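Local structure of adenosine kinase (Sinorhizobium meliloti, 3UBO) at residues Ala20-Asp23 / Asp24-Glu28; Val137-Gly140 / Pro141-Glu145; Phe230-Ala233 / Leu234-Ala238. The protein probably transfers a phosphate group from ATP to adenosine, in the manner of pfkB-family kinases, and binds adenosine and ADP in separate pockets. All blocks are in the same frame, centred on the assembly; numbering follows the deposited sequence.

How the contacts relate
Met in order from the N terminus, the three contacts are strictly in series: none nests in or crosses another, and each lies within one unbroken run of chain, so none closes a long loop. Contact 1 turns the end of strand 16-21, in the five-stranded mixed sheet, into helix 24-29. Contact 2 folds the loop leading from strand 127-132 of that same sheet to helix 146-150. Contact 3 is a turn and more of helix 230-240, which lies beside strand 246-247 at one margin of the seven-stranded parallel sheet. Their centres are about 34 to 36 Å apart, and no two contacts touch.

Contact 1 (Ala20-Asp23 / Asp24-Glu28); sequences ARCD and DSFLE
C22 leaves the end of strand 16-21 with its side chain directed at the first turn of the following helix, where it meets F26 and L27. Its chi1 of 82° sets SG between the backbone N and the carbonyl carbon, and this brings the sulfur to the helix. There SG lies 3.8 Å from L27 CD2 and 3.9 Å from F26 CB, touching both side chains. The same atom makes a sulfur-aromatic contact with F26: SG is 4.8 Å from the ring centroid and 44° off the ring normal, an oblique approach. C22 CB comes toward the ring obliquely as well. Backbone hydrogen bonds between V121 and both A20 and C22 keep this run of chain tied to strand 116-121 of the mixed sheet, which in pfkB-family kinases belongs to the lid over the substrate site. F120 of that strand touches C22 and L27 and meets the ring of F26, so the sulfur contact sits against the sheet.

D23 follows as the N-cap of helix 24-29. Its carboxylate reaches forward over the first turn, and OD1 accepts the hydrogen of F26 N at 3.4 Å; the N-H...O angle of 147° and the length make this a weak capping bond. OD1 also lies 3.5 Å from F26 CB, as the two side chains cross at about a right angle. On the other branch, OD2 approaches S25 OG to 3.5 Å. A negative group here would probably interact favourably with the helix dipole. D24, beginning the second segment, turns its own carboxylate to other use, with OD1 in a salt bridge to K34 NZ.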
loop_
_atom_site.group_PDB
_atom_site.type_symbol
_atom_site.label_atom_id
_atom_site.label_comp_id
_atom_site.label_asym_id
_atom_site.label_seq_id
_atom_site.Cartn_x
_atom_site.Cartn_y
_atom_site.Cartn_z
ATOM N N ALA A 20 -1.895 6.862 -6.780
ATOM C CA ALA A 20 -2.929 7.724 -6.219
ATOM C C ALA A 20 -3.958 8.108 -7.276
ATOM O O ALA A 20 -3.719 8.019 -8.463
ATOM C CB ALA A 20 -2.327 9.034 -5.554
ATOM N N ARG A 21 -5.118 8.524 -6.812
ATOM C CA ARG A 21 -6.203 8.943 -7.657
ATOM C C ARG A 21 -5.998 10.361 -8.154
ATOM O O ARG A 21 -5.366 11.183 -7.489
ATOM C CB ARG A 21 -7.406 8.903 -6.773
ATOM C CG ARG A 21 -8.572 8.319 -7.434
ATOM C CD ARG A 21 -9.072 7.111 -6.697
ATOM N NE ARG A 21 -9.818 6.297 -7.646
ATOM C CZ ARG A 21 -10.173 5.064 -7.372
ATOM N NH1 ARG A 21 -9.867 4.532 -6.171
ATOM N NH2 ARG A 21 -10.835 4.377 -8.300
ATOM N N CYS A 22 -6.502 10.658 -9.329
ATOM C CA CYS A 22 -6.465 12.009 -9.825
ATOM C C CYS A 22 -7.595 12.105 -10.860
ATOM O O CYS A 22 -8.321 11.130 -11.054
ATOM C CB CYS A 22 -5.119 12.296 -10.439
ATOM S SG CYS A 22 -5.104 11.640 -12.123
ATOM N N ASP A 23 -7.797 13.258 -11.497
ATOM C CA ASP A 23 -8.995 13.421 -12.352
ATOM C C ASP A 23 -8.546 13.524 -13.783
ATOM O O ASP A 23 -7.367 13.388 -14.037
ATOM C CB ASP A 23 -9.883 14.630 -11.959
ATOM C CG ASP A 23 -9.085 15.900 -11.681
ATOM O OD1 ASP A 23 -7.855 15.865 -11.894
ATOM O OD2 ASP A 23 -9.653 16.915 -11.222
ATOM N N ASP A 24 -9.443 13.752 -14.743
ATOM C CA ASP A 24 -8.943 13.781 -16.144
ATOM C C ASP A 24 -8.022 14.960 -16.408
ATOM O O ASP A 24 -6.921 14.767 -16.932
ATOM C CB ASP A 24 -10.054 13.750 -17.206
ATOM C CG ASP A 24 -10.437 12.310 -17.666
ATOM O OD1 ASP A 24 -9.716 11.322 -17.343
ATOM O OD2 ASP A 24 -11.490 12.186 -18.354
ATOM N N SER A 25 -8.457 16.171 -16.053
ATOM C CA SER A 25 -7.607 17.355 -16.243
ATOM C C SER A 25 -6.148 17.225 -15.714
ATOM O O SER A 25 -5.214 17.759 -16.301
ATOM C CB SER A 25 -8.292 18.562 -15.635
ATOM O OG SER A 25 -8.919 18.134 -14.451
ATOM N N PHE A 26 -5.933 16.505 -14.625
ATOM C CA PHE A 26 -4.569 16.284 -14.187
ATOM C C PHE A 26 -3.691 15.650 -15.249
ATOM O O PHE A 26 -2.532 15.993 -15.392
ATOM C CB PHE A 26 -4.510 15.404 -12.953
ATOM C CG PHE A 26 -3.151 15.279 -12.398
ATOM C CD1 PHE A 26 -2.220 14.440 -13.001
ATOM C CD2 PHE A 26 -2.770 16.031 -11.312
ATOM C CE1 PHE A 26 -0.897 14.311 -12.488
ATOM C CE2 PHE A 26 -1.471 15.933 -10.795
ATOM C CZ PHE A 26 -0.518 15.069 -11.387
ATOM N N LEU A 27 -4.228 14.705 -15.979
ATOM C CA LEU A 27 -3.419 14.007 -16.940
ATOM C C LEU A 27 -3.147 14.887 -18.146
ATOM O O LEU A 27 -2.059 14.841 -18.665
ATOM C CB LEU A 27 -4.080 12.689 -17.358
ATOM C CG LEU A 27 -4.490 11.735 -16.239
ATOM C CD1 LEU A 27 -5.271 10.599 -16.820
ATOM C CD2 LEU A 27 -3.273 11.256 -15.450
ATOM N N GLU A 28 -4.090 15.700 -18.588
ATOM C CA GLU A 28 -3.787 16.586 -19.711
ATOM C C GLU A 28 -2.855 17.673 -19.234
ATOM O O GLU A 28 -1.894 17.973 -19.931
ATOM C CB GLU A 28 -5.018 17.240 -20.376
ATOM C CG GLU A 28 -6.326 16.387 -20.376
ATOM C CD GLU A 28 -7.579 17.265 -20.614
ATOM O OE1 GLU A 28 -7.320 18.450 -20.996
ATOM O OE2 GLU A 28 -8.776 16.809 -20.426
#

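Contact 2 (Val137-Gly140 / Pro141-Glu145); sequences VELG and PEDVE
D143 turns its carboxylate back along the chain toward L139 and G140, and helps to tie the turn together. With CG anti to the carbonyl carbon (chi1 -75°), OD2 is brought to the amide of G140, three residues earlier. The G140 N to D143 OD2 distance of 3.3 Å marks a weak hydrogen bond, although its N-H...O angle of 170° is nearly straight. In return, D143 N donates to G140 O at 2.8 Å. This second bond is not aimed at a lone pair, because the donor stands above the carbonyl plane, 37° out of it. G140 and D143 therefore hold each other through two hydrogen bonds, one from backbone to side chain and one from backbone to backbone, across a single 3-10 turn that P141 and E142 occupy. V144 N adds a further bond of the same i+3 spacing to P141 O, at 3.2 Å.

L139 and D143 run obliquely past one another. L139 CD1 is 4.0 Å from D143 CB and 3.9 Å from D143 OD2, so a methyl lies beside both the root and one oxygen of the aspartate. E142, bent at chi2, folds its carboxylate back as well: OE1 approaches G140 CA to 3.9 Å, but its salt bridge is with R166 NH2. P141 rests on D169 and A170, and V144 on I177, which seats the turn against helix 168-179. E145 then serves as N-cap of helix 146-150.

The two oxygens of D143 have different partners, OD2 the amide of G140 and OD1 a long, weak ion pair with K82 NZ; both would probably favour the ionised carboxylate.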
loop_
_atom_site.group_PDB
_atom_site.type_symbol
_atom_site.label_atom_id
_atom_site.label_comp_id
_atom_site.label_asym_id
_atom_site.label_seq_id
_atom_site.Cartn_x
_atom_site.Cartn_y
_atom_site.Cartn_z
ATOM N N VAL A 137 17.884 -0.870 -15.879
ATOM C CA VAL A 137 18.640 -0.826 -17.152
ATOM C C VAL A 137 19.874 -1.756 -17.131
ATOM O O VAL A 137 20.327 -2.231 -18.156
ATOM C CB VAL A 137 19.082 0.593 -17.517
ATOM C CG1 VAL A 137 17.887 1.462 -17.877
ATOM C CG2 VAL A 137 19.911 1.170 -16.361
ATOM N N GLU A 138 20.364 -1.991 -15.917
ATOM C CA GLU A 138 21.453 -2.919 -15.554
ATOM C C GLU A 138 21.054 -4.383 -15.662
ATOM O O GLU A 138 21.799 -5.246 -15.245
ATOM C CB GLU A 138 21.871 -2.730 -14.076
ATOM C CG GLU A 138 22.358 -1.348 -13.656
ATOM C CD GLU A 138 23.663 -0.892 -14.353
ATOM O OE1 GLU A 138 24.324 -1.762 -15.018
ATOM O OE2 GLU A 138 24.026 0.328 -14.221
ATOM N N LEU A 139 19.864 -4.689 -16.157
ATOM C CA LEU A 139 19.512 -6.090 -16.198
ATOM C C LEU A 139 20.032 -6.628 -17.493
ATOM O O LEU A 139 19.785 -6.040 -18.582
ATOM C CB LEU A 139 18.002 -6.311 -16.135
ATOM C CG LEU A 139 17.556 -7.772 -16.360
ATOM C CD1 LEU A 139 17.453 -8.587 -15.034
ATOM C CD2 LEU A 139 16.313 -7.838 -17.238
ATOM N N GLY A 140 20.709 -7.753 -17.373
ATOM C CA GLY A 140 21.205 -8.396 -18.562
ATOM C C GLY A 140 21.521 -9.876 -18.397
ATOM O O GLY A 140 21.071 -10.505 -17.397
ATOM N N PRO A 141 22.293 -10.434 -19.372
ATOM C CA PRO A 141 22.577 -11.860 -19.497
ATOM C C PRO A 141 23.188 -12.382 -18.258
ATOM O O PRO A 141 22.947 -13.522 -17.956
ATOM C CB PRO A 141 23.535 -11.912 -20.647
ATOM C CG PRO A 141 23.088 -10.824 -21.519
ATOM C CD PRO A 141 22.751 -9.712 -20.567
ATOM N N GLU A 142 23.878 -11.560 -17.499
ATOM C CA GLU A 142 24.619 -12.044 -16.342
ATOM C C GLU A 142 23.660 -12.524 -15.289
ATOM O O GLU A 142 24.043 -13.231 -14.337
ATOM C CB GLU A 142 25.404 -10.870 -15.822
ATOM C CG GLU A 142 25.766 -10.022 -17.044
ATOM C CD GLU A 142 25.727 -8.524 -16.792
ATOM O OE1 GLU A 142 24.575 -7.943 -16.688
ATOM O OE2 GLU A 142 26.870 -7.953 -16.720
ATOM N N ASP A 143 22.401 -12.131 -15.477
ATOM C CA ASP A 143 21.352 -12.280 -14.471
ATOM C C ASP A 143 20.402 -13.464 -14.734
ATOM O O ASP A 143 19.481 -13.712 -13.933
ATOM C CB ASP A 143 20.548 -10.971 -14.391
ATOM C CG ASP A 143 21.289 -9.849 -13.670
ATOM O OD1 ASP A 143 21.816 -10.120 -12.550
ATOM O OD2 ASP A 143 21.270 -8.716 -14.228
ATOM N N VAL A 144 20.607 -14.150 -15.871
ATOM C CA VAL A 144 19.986 -15.455 -16.145
ATOM C C VAL A 144 20.535 -16.463 -15.111
ATOM O O VAL A 144 21.732 -16.714 -15.083
ATOM C CB VAL A 144 20.180 -15.937 -17.628
ATOM C CG1 VAL A 144 19.565 -17.229 -17.782
ATOM C CG2 VAL A 144 19.550 -14.945 -18.654
ATOM N N GLU A 145 19.701 -16.920 -14.167
ATOM C CA GLU A 145 19.998 -18.147 -13.422
ATOM C C GLU A 145 19.673 -19.270 -14.419
ATOM O O GLU A 145 18.559 -19.347 -14.993
ATOM C CB GLU A 145 19.196 -18.321 -12.117
ATOM C CG GLU A 145 19.734 -17.639 -10.876
ATOM C CD GLU A 145 18.607 -17.218 -9.895
ATOM O OE1 GLU A 145 18.197 -18.109 -9.098
ATOM O OE2 GLU A 145 18.152 -16.008 -9.925
#

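Contact 3 (Phe230-Ala233 / Leu234-Ala238); sequences FDRA and LELLA
F230 and L234, one helical turn apart, cross obliquely. F230 places CG anti to the backbone N (chi1 -173°), and its ring then presents one face to L234 CG, which stands 4.3 Å above the ring plane and offset toward the rim. L234 CD1 reaches F230 CE2 at 4.1 Å. A second side-chain pair of i to i+4 spacing is R232 with L236. R232 sets CG anti to its own N (chi1 170°), 3.9 Å from L236 CD1; the bend at chi2 then directs the chain past the same methyl, which lies at the guanidinium edge. With CG and both methyls gone, an alanine in place of L236 would probably leave the R232 chain without its apolar neighbour and freer to turn, and open a gap beside Y225. Main-chain bonds of the same spacing run alongside both pairs: L234 N to F230 O is 3.0 Å, and L236 N to R232 O is 3.3 Å with an N-H...O angle of 167°.

F230 also makes a cation-pi contact with R218. The helix is laid against the parallel sheet and the hairpin beyond it: F230 and L237 touch V246 of strand 246-247, L234 and A238 touch V256 of strand 253-257, and L236 meets Y225 in the preceding loop.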
loop_
_atom_site.group_PDB
_atom_site.type_symbol
_atom_site.label_atom_id
_atom_site.label_comp_id
_atom_site.label_asym_id
_atom_site.label_seq_id
_atom_site.Cartn_x
_atom_site.Cartn_y
_atom_site.Cartn_z
ATOM N N PHE A 230 -10.006 -6.201 -36.430
ATOM C CA PHE A 230 -9.623 -7.130 -35.366
ATOM C C PHE A 230 -9.581 -8.633 -35.806
ATOM O O PHE A 230 -8.710 -9.409 -35.372
ATOM C CB PHE A 230 -10.509 -6.902 -34.114
ATOM C CG PHE A 230 -10.071 -7.696 -32.902
ATOM C CD1 PHE A 230 -8.774 -7.601 -32.420
ATOM C CD2 PHE A 230 -10.951 -8.546 -32.253
ATOM C CE1 PHE A 230 -8.367 -8.343 -31.306
ATOM C CE2 PHE A 230 -10.540 -9.294 -31.149
ATOM C CZ PHE A 230 -9.258 -9.187 -30.676
ATOM N N ASP A 231 -10.528 -9.043 -36.656
ATOM C CA ASP A 231 -10.533 -10.417 -37.144
ATOM C C ASP A 231 -9.261 -10.705 -37.927
ATOM O O ASP A 231 -8.608 -11.729 -37.707
ATOM C CB ASP A 231 -11.784 -10.692 -37.970
ATOM C CG ASP A 231 -12.985 -10.941 -37.091
ATOM O OD1 ASP A 231 -12.744 -11.364 -35.925
ATOM O OD2 ASP A 231 -14.147 -10.706 -37.550
ATOM N N ARG A 232 -8.925 -9.777 -38.829
ATOM C CA ARG A 232 -7.732 -9.877 -39.659
ATOM C C ARG A 232 -6.506 -10.051 -38.794
ATOM O O ARG A 232 -5.586 -10.816 -39.134
ATOM C CB ARG A 232 -7.533 -8.601 -40.480
ATOM C CG ARG A 232 -6.154 -8.544 -41.201
ATOM C CD ARG A 232 -6.280 -8.988 -42.673
ATOM N NE ARG A 232 -5.031 -9.427 -43.310
ATOM C CZ ARG A 232 -4.873 -9.567 -44.633
ATOM N NH1 ARG A 232 -5.886 -9.278 -45.475
ATOM N NH2 ARG A 232 -3.699 -9.981 -45.119
ATOM N N ALA A 233 -6.486 -9.296 -37.696
ATOM C CA ALA A 233 -5.349 -9.293 -36.791
ATOM C C ALA A 233 -5.229 -10.633 -36.074
ATOM O O ALA A 233 -4.109 -11.126 -35.826
ATOM C CB ALA A 233 -5.441 -8.150 -35.802
ATOM N N LEU A 234 -6.384 -11.233 -35.778
ATOM C CA LEU A 234 -6.427 -12.555 -35.147
ATOM C C LEU A 234 -5.771 -13.627 -36.026
ATOM O O LEU A 234 -5.119 -14.523 -35.501
ATOM C CB LEU A 234 -7.861 -12.940 -34.724
ATOM C CG LEU A 234 -8.338 -12.367 -33.372
ATOM C CD1 LEU A 234 -9.709 -12.814 -32.982
ATOM C CD2 LEU A 234 -7.414 -12.817 -32.296
ATOM N N GLU A 235 -5.912 -13.515 -37.353
ATOM C CA GLU A 235 -5.276 -14.457 -38.274
ATOM C C GLU A 235 -3.783 -14.290 -38.226
ATOM O O GLU A 235 -3.056 -15.248 -38.016
ATOM C CB GLU A 235 -5.748 -14.251 -39.708
ATOM C CG GLU A 235 -7.194 -14.608 -39.927
ATOM C CD GLU A 235 -7.667 -14.229 -41.331
ATOM O OE1 GLU A 235 -6.846 -13.595 -42.078
ATOM O OE2 GLU A 235 -8.856 -14.568 -41.657
ATOM N N LEU A 236 -3.320 -13.070 -38.426
ATOM C CA LEU A 236 -1.888 -12.852 -38.501
ATOM C C LEU A 236 -1.164 -13.357 -37.241
ATOM O O LEU A 236 -0.063 -13.951 -37.303
ATOM C CB LEU A 236 -1.642 -11.374 -38.748
ATOM C CG LEU A 236 -2.522 -10.888 -39.906
ATOM C CD1 LEU A 236 -2.534 -9.371 -39.998
ATOM C CD2 LEU A 236 -2.020 -11.490 -41.208
ATOM N N LEU A 237 -1.824 -13.144 -36.107
ATOM C CA LEU A 237 -1.303 -13.499 -34.797
ATOM C C LEU A 237 -1.216 -15.009 -34.589
ATOM O O LEU A 237 -0.312 -15.502 -33.897
ATOM C CB LEU A 237 -2.225 -12.904 -33.738
ATOM C CG LEU A 237 -1.990 -13.407 -32.312
ATOM C CD1 LEU A 237 -0.801 -12.661 -31.774
ATOM C CD2 LEU A 237 -3.182 -13.272 -31.365
ATOM N N ALA A 238 -2.194 -15.718 -35.173
ATOM C CA ALA A 238 -2.212 -17.190 -35.274
ATOM C C ALA A 238 -1.073 -17.783 -36.105
ATOM O O ALA A 238 -0.575 -18.833 -35.752
ATOM C CB ALA A 238 -3.518 -17.664 -35.829
#